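Local coordinates for protein PfkB family carbohydrate kinase (Listeria grayi DSM 20601, PDB 4GM6) that probably acts as a PfkB-family carbohydrate kinase, transferring a phosphoryl group to a sugar or sugar-acid substrate, at residues Ile55-Leu69 with Gly328-Asp340. Sequence-based numbering, arbitrary orientation.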
ATOM      1  N   ILE C  55      -3.612   6.276 -17.859  1.00 32.64           N
ATOM      2  CA  ILE C  55      -4.012   6.360 -19.262  1.00 29.40           C
ATOM      3  C   ILE C  55      -3.349   7.577 -19.882  1.00 31.69           C
ATOM      4  O   ILE C  55      -3.263   8.633 -19.261  1.00 29.19           O
ATOM      5  CB  ILE C  55      -5.530   6.505 -19.399  1.00 35.24           C
ATOM      6  CG1 ILE C  55      -6.221   5.419 -18.577  1.00 31.83           C
ATOM      7  CG2 ILE C  55      -5.957   6.515 -20.872  1.00 34.45           C
ATOM      8  CD1 ILE C  55      -5.987   4.002 -19.064  1.00 36.15           C
ATOM      9  N   GLY C  56      -2.866   7.428 -21.106  1.00 31.52           N
ATOM     10  CA  GLY C  56      -2.178   8.531 -21.761  1.00 37.30           C
ATOM     11  C   GLY C  56      -2.025   8.290 -23.244  1.00 29.33           C
ATOM     12  O   GLY C  56      -2.537   7.326 -23.776  1.00 38.56           O
ATOM     13  N   GLY C  57      -1.285   9.178 -23.895  1.00 41.37           N
ATOM     14  CA  GLY C  57      -1.118   9.168 -25.339  1.00 35.00           C
ATOM     15  C   GLY C  57      -0.757  10.595 -25.698  1.00 33.52           C
ATOM     16  O   GLY C  57      -1.430  11.516 -25.254  1.00 39.36           O
ATOM     17  N   ALA C  58       0.312  10.786 -26.473  1.00 38.13           N
ATOM     18  CA  ALA C  58       0.792  12.141 -26.780  1.00 38.60           C
ATOM     19  C   ALA C  58      -0.350  13.089 -27.115  1.00 40.53           C
ATOM     20  O   ALA C  58      -0.506  14.144 -26.486  1.00 38.91           O
ATOM     21  CB  ALA C  58       1.822  12.121 -27.906  1.00 38.45           C
ATOM     22  N   GLU C  59      -1.148  12.725 -28.114  1.00 42.79           N
ATOM     23  CA  GLU C  59      -2.212  13.623 -28.577  1.00 44.73           C
ATOM     24  C   GLU C  59      -3.349  13.716 -27.553  1.00 44.22           C
ATOM     25  O   GLU C  59      -3.860  14.799 -27.264  1.00 39.24           O
ATOM     26  CB  GLU C  59      -2.742  13.184 -29.952  1.00 38.42           C
ATOM     27  CG  GLU C  59      -1.695  13.244 -31.055  1.00 40.86           C
ATOM     28  CD  GLU C  59      -0.985  11.916 -31.276  1.00 46.10           C
ATOM     29  OE1 GLU C  59      -0.986  11.079 -30.350  1.00 40.53           O
ATOM     30  OE2 GLU C  59      -0.444  11.695 -32.390  1.00 47.15           O
ATOM     31  N   ALA C  60      -3.736  12.570 -27.008  1.00 37.03           N
ATOM     32  CA  ALA C  60      -4.720  12.529 -25.919  1.00 45.63           C
ATOM     33  C   ALA C  60      -4.312  13.389 -24.719  1.00 39.26           C
ATOM     34  O   ALA C  60      -5.157  14.033 -24.088  1.00 39.52           O
ATOM     35  CB  ALA C  60      -4.939  11.101 -25.466  1.00 35.08           C
ATOM     36  N   ASN C  61      -3.022  13.388 -24.394  1.00 35.86           N
ATOM     37  CA  ASN C  61      -2.539  14.201 -23.285  1.00 39.06           C
ATOM     38  C   ASN C  61      -2.686  15.673 -23.658  1.00 38.92           C
ATOM     39  O   ASN C  61      -3.122  16.500 -22.848  1.00 34.30           O
ATOM     40  CB  ASN C  61      -1.073  13.904 -22.973  1.00 32.17           C
ATOM     41  CG  ASN C  61      -0.848  12.492 -22.484  1.00 34.55           C
ATOM     42  OD1 ASN C  61      -1.780  11.796 -22.084  1.00 31.69           O
ATOM     43  ND2 ASN C  61       0.407  12.056 -22.524  1.00 31.12           N
ATOM     44  N   VAL C  62      -2.328  16.002 -24.899  1.00 40.62           N
ATOM     45  CA  VAL C  62      -2.483  17.365 -25.340  1.00 35.86           C
ATOM     46  C   VAL C  62      -3.941  17.794 -25.212  1.00 43.85           C
ATOM     47  O   VAL C  62      -4.225  18.907 -24.763  1.00 39.04           O
ATOM     48  CB  VAL C  62      -1.928  17.591 -26.760  1.00 42.59           C
ATOM     49  CG1 VAL C  62      -2.448  18.906 -27.332  1.00 36.56           C
ATOM     50  CG2 VAL C  62      -0.406  17.589 -26.704  1.00 36.32           C
ATOM     51  N   ALA C  63      -4.863  16.909 -25.586  1.00 40.50           N
ATOM     52  CA  ALA C  63      -6.289  17.219 -25.497  1.00 39.87           C
ATOM     53  C   ALA C  63      -6.721  17.481 -24.057  1.00 40.24           C
ATOM     54  O   ALA C  63      -7.381  18.472 -23.777  1.00 42.29           O
ATOM     55  CB  ALA C  63      -7.124  16.095 -26.106  1.00 40.94           C
ATOM     56  N   VAL C  64      -6.364  16.581 -23.148  1.00 35.02           N
ATOM     57  CA  VAL C  64      -6.707  16.767 -21.740  1.00 38.31           C
ATOM     58  C   VAL C  64      -6.131  18.084 -21.203  1.00 36.22           C
ATOM     59  O   VAL C  64      -6.822  18.841 -20.531  1.00 41.61           O
ATOM     60  CB  VAL C  64      -6.230  15.570 -20.874  1.00 38.40           C
ATOM     61  CG1 VAL C  64      -6.249  15.904 -19.381  1.00 32.12           C
ATOM     62  CG2 VAL C  64      -7.079  14.341 -21.163  1.00 42.16           C
ATOM     63  N   ASN C  65      -4.861  18.354 -21.491  1.00 34.30           N
ATOM     64  CA  ASN C  65      -4.229  19.554 -20.963  1.00 38.73           C
ATOM     65  C   ASN C  65      -4.875  20.828 -21.511  1.00 46.12           C
ATOM     66  O   ASN C  65      -5.032  21.806 -20.775  1.00 47.71           O
ATOM     67  CB  ASN C  65      -2.715  19.545 -21.214  1.00 39.02           C
ATOM     68  CG  ASN C  65      -2.023  18.363 -20.568  1.00 35.06           C
ATOM     69  OD1 ASN C  65      -2.510  17.803 -19.586  1.00 36.31           O
ATOM     70  ND2 ASN C  65      -0.868  17.988 -21.108  1.00 35.00           N
ATOM     71  N   LEU C  66      -5.263  20.820 -22.790  1.00 41.19           N
ATOM     72  CA  LEU C  66      -5.963  21.976 -23.368  1.00 48.53           C
ATOM     73  C   LEU C  66      -7.271  22.196 -22.629  1.00 47.15           C
ATOM     74  O   LEU C  66      -7.627  23.326 -22.290  1.00 44.37           O
ATOM     75  CB  LEU C  66      -6.233  21.806 -24.881  1.00 41.14           C
ATOM     76  CG  LEU C  66      -5.035  22.174 -25.762  1.00 51.87           C
ATOM     77  CD1 LEU C  66      -5.253  21.818 -27.225  1.00 43.90           C
ATOM     78  CD2 LEU C  66      -4.687  23.647 -25.613  1.00 43.99           C
ATOM     79  N   SER C  67      -7.984  21.101 -22.386  1.00 42.21           N
ATOM     80  CA  SER C  67      -9.266  21.168 -21.709  1.00 45.16           C
ATOM     81  C   SER C  67      -9.105  21.705 -20.286  1.00 54.13           C
ATOM     82  O   SER C  67      -9.997  22.371 -19.754  1.00 52.19           O
ATOM     83  CB  SER C  67      -9.900  19.780 -21.671  1.00 50.20           C
ATOM     84  OG  SER C  67     -11.106  19.796 -20.933  1.00 50.54           O
ATOM     85  N   LYS C  68      -7.967  21.406 -19.667  1.00 44.70           N
ATOM     86  CA  LYS C  68      -7.677  21.924 -18.339  1.00 45.63           C
ATOM     87  C   LYS C  68      -7.638  23.443 -18.396  1.00 51.18           C
ATOM     88  O   LYS C  68      -7.932  24.124 -17.412  1.00 49.97           O
ATOM     89  CB  LYS C  68      -6.333  21.400 -17.834  1.00 44.02           C
ATOM     90  CG  LYS C  68      -6.381  19.997 -17.250  1.00 50.10           C
ATOM     91  CD  LYS C  68      -7.156  19.956 -15.939  1.00 43.49           C
ATOM     92  CE  LYS C  68      -7.224  18.529 -15.392  1.00 50.25           C
ATOM     93  NZ  LYS C  68      -8.393  17.744 -15.898  1.00 47.55           N
ATOM     94  N   LEU C  69      -7.262  23.965 -19.555  1.00 44.18           N
ATOM     95  CA  LEU C  69      -7.091  25.404 -19.730  1.00 51.02           C
ATOM     96  C   LEU C  69      -8.311  26.080 -20.356  1.00 58.51           C
ATOM     97  O   LEU C  69      -8.237  27.232 -20.784  1.00 54.67           O
ATOM     98  CB  LEU C  69      -5.850  25.686 -20.577  1.00 47.90           C
ATOM     99  CG  LEU C  69      -4.540  25.219 -19.941  1.00 48.73           C
ATOM    100  CD1 LEU C  69      -3.404  25.267 -20.947  1.00 45.84           C
ATOM    101  CD2 LEU C  69      -4.220  26.078 -18.737  1.00 43.24           C
ATOM    102  N   GLY C 328       1.711  10.293 -13.577  1.00 27.66           N
ATOM    103  CA  GLY C 328       0.733  10.103 -14.634  1.00 29.00           C
ATOM    104  C   GLY C 328       1.080  10.927 -15.852  1.00 31.02           C
ATOM    105  O   GLY C 328       2.131  11.585 -15.902  1.00 27.66           O
ATOM    106  N   ASP C 329       0.180  10.923 -16.825  1.00 31.68           N
ATOM    107  CA  ASP C 329       0.478  11.501 -18.138  1.00 29.69           C
ATOM    108  C   ASP C 329      -0.031  12.912 -18.338  1.00 29.77           C
ATOM    109  O   ASP C 329       0.434  13.611 -19.224  1.00 37.55           O
ATOM    110  CB  ASP C 329      -0.124  10.637 -19.244  1.00 35.19           C
ATOM    111  CG  ASP C 329       0.818   9.566 -19.709  1.00 43.56           C
ATOM    112  OD1 ASP C 329       1.413   8.879 -18.847  1.00 38.95           O
ATOM    113  OD2 ASP C 329       0.976   9.431 -20.947  1.00 49.62           O
ATOM    114  N   ILE C 330      -0.995  13.330 -17.541  1.00 28.99           N
ATOM    115  CA  ILE C 330      -1.636  14.608 -17.794  1.00 31.70           C
ATOM    116  C   ILE C 330      -1.293  15.643 -16.724  1.00 34.57           C
ATOM    117  O   ILE C 330      -0.905  15.295 -15.608  1.00 30.37           O
ATOM    118  CB  ILE C 330      -3.163  14.438 -17.926  1.00 36.05           C
ATOM    119  CG1 ILE C 330      -3.746  13.891 -16.620  1.00 33.71           C
ATOM    120  CG2 ILE C 330      -3.491  13.489 -19.080  1.00 28.31           C
ATOM    121  CD1 ILE C 330      -4.197  14.976 -15.666  1.00 38.89           C
ATOM    122  N   ASN C 331      -1.435  16.909 -17.089  1.00 33.70           N
ATOM    123  CA  ASN C 331      -1.110  18.044 -16.232  1.00 30.30           C
ATOM    124  C   ASN C 331      -2.380  18.498 -15.538  1.00 31.88           C
ATOM    125  O   ASN C 331      -3.345  18.860 -16.197  1.00 36.78           O
ATOM    126  CB  ASN C 331      -0.532  19.189 -17.088  1.00 36.03           C
ATOM    127  CG  ASN C 331       0.461  20.050 -16.327  1.00 41.11           C
ATOM    128  OD1 ASN C 331       0.918  19.691 -15.237  1.00 35.70           O
ATOM    129  ND2 ASN C 331       0.829  21.177 -16.915  1.00 33.73           N
ATOM    130  N   PRO C 332      -2.398  18.459 -14.194  1.00 33.41           N
ATOM    131  CA  PRO C 332      -3.618  18.699 -13.432  1.00 30.18           C
ATOM    132  C   PRO C 332      -3.887  20.161 -13.089  1.00 39.57           C
ATOM    133  O   PRO C 332      -4.903  20.464 -12.476  1.00 44.81           O
ATOM    134  CB  PRO C 332      -3.366  17.913 -12.132  1.00 29.86           C
ATOM    135  CG  PRO C 332      -1.877  18.005 -11.947  1.00 29.53           C
ATOM    136  CD  PRO C 332      -1.276  18.044 -13.335  1.00 27.66           C
ATOM    137  N   PHE C 333      -2.996  21.064 -13.476  1.00 32.20           N
ATOM    138  CA  PHE C 333      -3.075  22.422 -12.963  1.00 32.60           C
ATOM    139  C   PHE C 333      -3.982  23.300 -13.802  1.00 39.97           C
ATOM    140  O   PHE C 333      -4.024  23.163 -15.036  1.00 42.34           O
ATOM    141  CB  PHE C 333      -1.669  23.025 -12.862  1.00 32.73           C
ATOM    142  CG  PHE C 333      -0.717  22.181 -12.072  1.00 33.64           C
ATOM    143  CD1 PHE C 333      -0.809  22.110 -10.691  1.00 36.36           C
ATOM    144  CD2 PHE C 333       0.251  21.433 -12.710  1.00 40.03           C
ATOM    145  CE1 PHE C 333       0.058  21.315  -9.966  1.00 41.58           C
ATOM    146  CE2 PHE C 333       1.120  20.642 -11.991  1.00 33.92           C
ATOM    147  CZ  PHE C 333       1.027  20.582 -10.625  1.00 32.18           C
ATOM    148  N   ASP C 334      -4.715  24.197 -13.147  1.00 38.84           N
ATOM    149  CA  ASP C 334      -5.452  25.211 -13.893  1.00 41.51           C
ATOM    150  C   ASP C 334      -4.549  26.370 -14.304  1.00 44.79           C
ATOM    151  O   ASP C 334      -3.398  26.487 -13.848  1.00 38.59           O
ATOM    152  CB  ASP C 334      -6.684  25.721 -13.141  1.00 44.26           C
ATOM    153  CG  ASP C 334      -6.336  26.437 -11.862  1.00 54.08           C
ATOM    154  OD1 ASP C 334      -5.177  26.891 -11.706  1.00 48.30           O
ATOM    155  OD2 ASP C 334      -7.238  26.540 -11.006  1.00 61.61           O
ATOM    156  N   GLU C 335      -5.078  27.216 -15.179  1.00 42.11           N
ATOM    157  CA  GLU C 335      -4.301  28.304 -15.760  1.00 47.66           C
ATOM    158  C   GLU C 335      -3.732  29.253 -14.703  1.00 48.91           C
ATOM    159  O   GLU C 335      -2.567  29.644 -14.772  1.00 47.47           O
ATOM    160  CB  GLU C 335      -5.137  29.097 -16.767  1.00 44.47           C
ATOM    161  CG  GLU C 335      -4.377  30.294 -17.316  1.00 46.33           C
ATOM    162  CD  GLU C 335      -5.144  31.077 -18.370  1.00 63.54           C
ATOM    163  OE1 GLU C 335      -6.248  30.654 -18.760  1.00 53.45           O
ATOM    164  OE2 GLU C 335      -4.628  32.119 -18.816  1.00 65.17           O
ATOM    165  N   LYS C 336      -4.560  29.628 -13.738  1.00 50.24           N
ATOM    166  CA  LYS C 336      -4.144  30.568 -12.693  1.00 53.36           C
ATOM    167  C   LYS C 336      -2.948  30.023 -11.903  1.00 52.49           C
ATOM    168  O   LYS C 336      -1.978  30.736 -11.635  1.00 51.98           O
ATOM    169  CB  LYS C 336      -5.333  30.871 -11.778  1.00 56.91           C
ATOM    170  CG  LYS C 336      -4.983  31.151 -10.333  1.00 65.41           C
ATOM    171  CD  LYS C 336      -5.075  32.627 -10.033  1.00 64.80           C
ATOM    172  CE  LYS C 336      -4.943  32.877  -8.542  1.00 61.29           C
ATOM    173  NZ  LYS C 336      -4.734  34.324  -8.292  1.00 66.04           N
ATOM    174  N   THR C 337      -3.012  28.746 -11.551  1.00 48.69           N
ATOM    175  CA  THR C 337      -1.928  28.101 -10.839  1.00 38.09           C
ATOM    176  C   THR C 337      -0.635  28.170 -11.641  1.00 38.99           C
ATOM    177  O   THR C 337       0.426  28.477 -11.105  1.00 38.29           O
ATOM    178  CB  THR C 337      -2.260  26.633 -10.563  1.00 39.84           C
ATOM    179  OG1 THR C 337      -3.451  26.565  -9.771  1.00 40.44           O
ATOM    180  CG2 THR C 337      -1.119  25.961  -9.833  1.00 35.75           C
ATOM    181  N   ILE C 338      -0.728  27.888 -12.932  1.00 38.96           N
ATOM    182  CA  ILE C 338       0.433  27.929 -13.817  1.00 36.52           C
ATOM    183  C   ILE C 338       0.958  29.355 -13.980  1.00 41.98           C
ATOM    184  O   ILE C 338       2.162  29.611 -13.855  1.00 39.91           O
ATOM    185  CB  ILE C 338       0.086  27.323 -15.197  1.00 42.93           C
ATOM    186  CG1 ILE C 338      -0.300  25.839 -15.044  1.00 39.33           C
ATOM    187  CG2 ILE C 338       1.256  27.458 -16.157  1.00 41.92           C
ATOM    188  CD1 ILE C 338      -0.972  25.257 -16.277  1.00 36.85           C
ATOM    189  N   ALA C 339       0.047  30.290 -14.233  1.00 45.17           N
ATOM    190  CA  ALA C 339       0.416  31.691 -14.384  1.00 42.91           C
ATOM    191  C   ALA C 339       1.065  32.251 -13.112  1.00 45.58           C
ATOM    192  O   ALA C 339       2.035  33.015 -13.189  1.00 46.42           O
ATOM    193  CB  ALA C 339      -0.791  32.527 -14.799  1.00 45.79           C
ATOM    194  N   ASP C 340       0.546  31.872 -11.947  1.00 40.81           N
ATOM    195  CA  ASP C 340       1.114  32.367 -10.697  1.00 46.33           C
ATOM    196  C   ASP C 340       2.529  31.821 -10.529  1.00 51.71           C
ATOM    197  O   ASP C 340       3.438  32.539 -10.127  1.00 48.94           O
ATOM    198  CB  ASP C 340       0.257  31.974  -9.494  1.00 48.40           C
ATOM    199  CG  ASP C 340      -1.005  32.812  -9.371  1.00 52.80           C
ATOM    200  OD1 ASP C 340      -1.077  33.902  -9.976  1.00 56.06           O
ATOM    201  OD2 ASP C 340      -1.929  32.381  -8.650  1.00 62.27           O
TER
HETATM  202  O   HOH W   1      -2.378   9.742 -16.924  1.00 35.54           O
HETATM  203  O   HOH W   2       0.964  16.231 -19.647  1.00 36.70           O
HETATM  204  O   HOH W   3      -7.422  26.931 -16.428  1.00 43.68           O
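The amide of Asn61 and the carboxylate of Asp329 meet with their planes 69° apart: Asn61 ND2 donates to Asp329 OD2 (3.1 Å), nearly in its own amide plane but on the anti side of the carboxylate and somewhat out of its plane. The backbone N of Asn331 donates to Asn65 OD1 (2.9 Å) in a nearly straight hydrogen bond (168°), the donor tilted from the carbonyl plane of Asn65; Asn331 ND2 turns to Ala319 O. On the Phe333 ring, Pro332 CG sits over the centre of one face. Between the polar pairs, chi1 of 165° swings Val64 CG1 away from the backbone N, onto Ile330 CG2 (3.7 Å). The bent chain of Lys68 runs past Asn331 O, CG at 3.4 Å, and brings NZ to His95 ND1; farther along, Leu69 CD2 lies on Glu335 CA and CB. Waters join Ile55 O to Asp329 N, Asn65 ND2 to Asp329 O, and Lys68 O to Glu335 N. Helix 58-68 is thereby joined to the loop leading into C-terminal helix 335-344, capped by Asp334 OD1 accepting from Thr337 N. Gly56 to Asn61 match the Gly-Gly-x-x-x-Asn segment of PfkB kinases; Asp293, in Gly-Gly-Gly-Asp, probably corresponds to their catalytic base. Asn61 ND2 is shared between Asp329 OD2 and Asp293 OD2, which would fix the amide's rotation and make Asn61 a likely second-shell residue positioning Asp293, while Arg36 holds Asp329 by OD1.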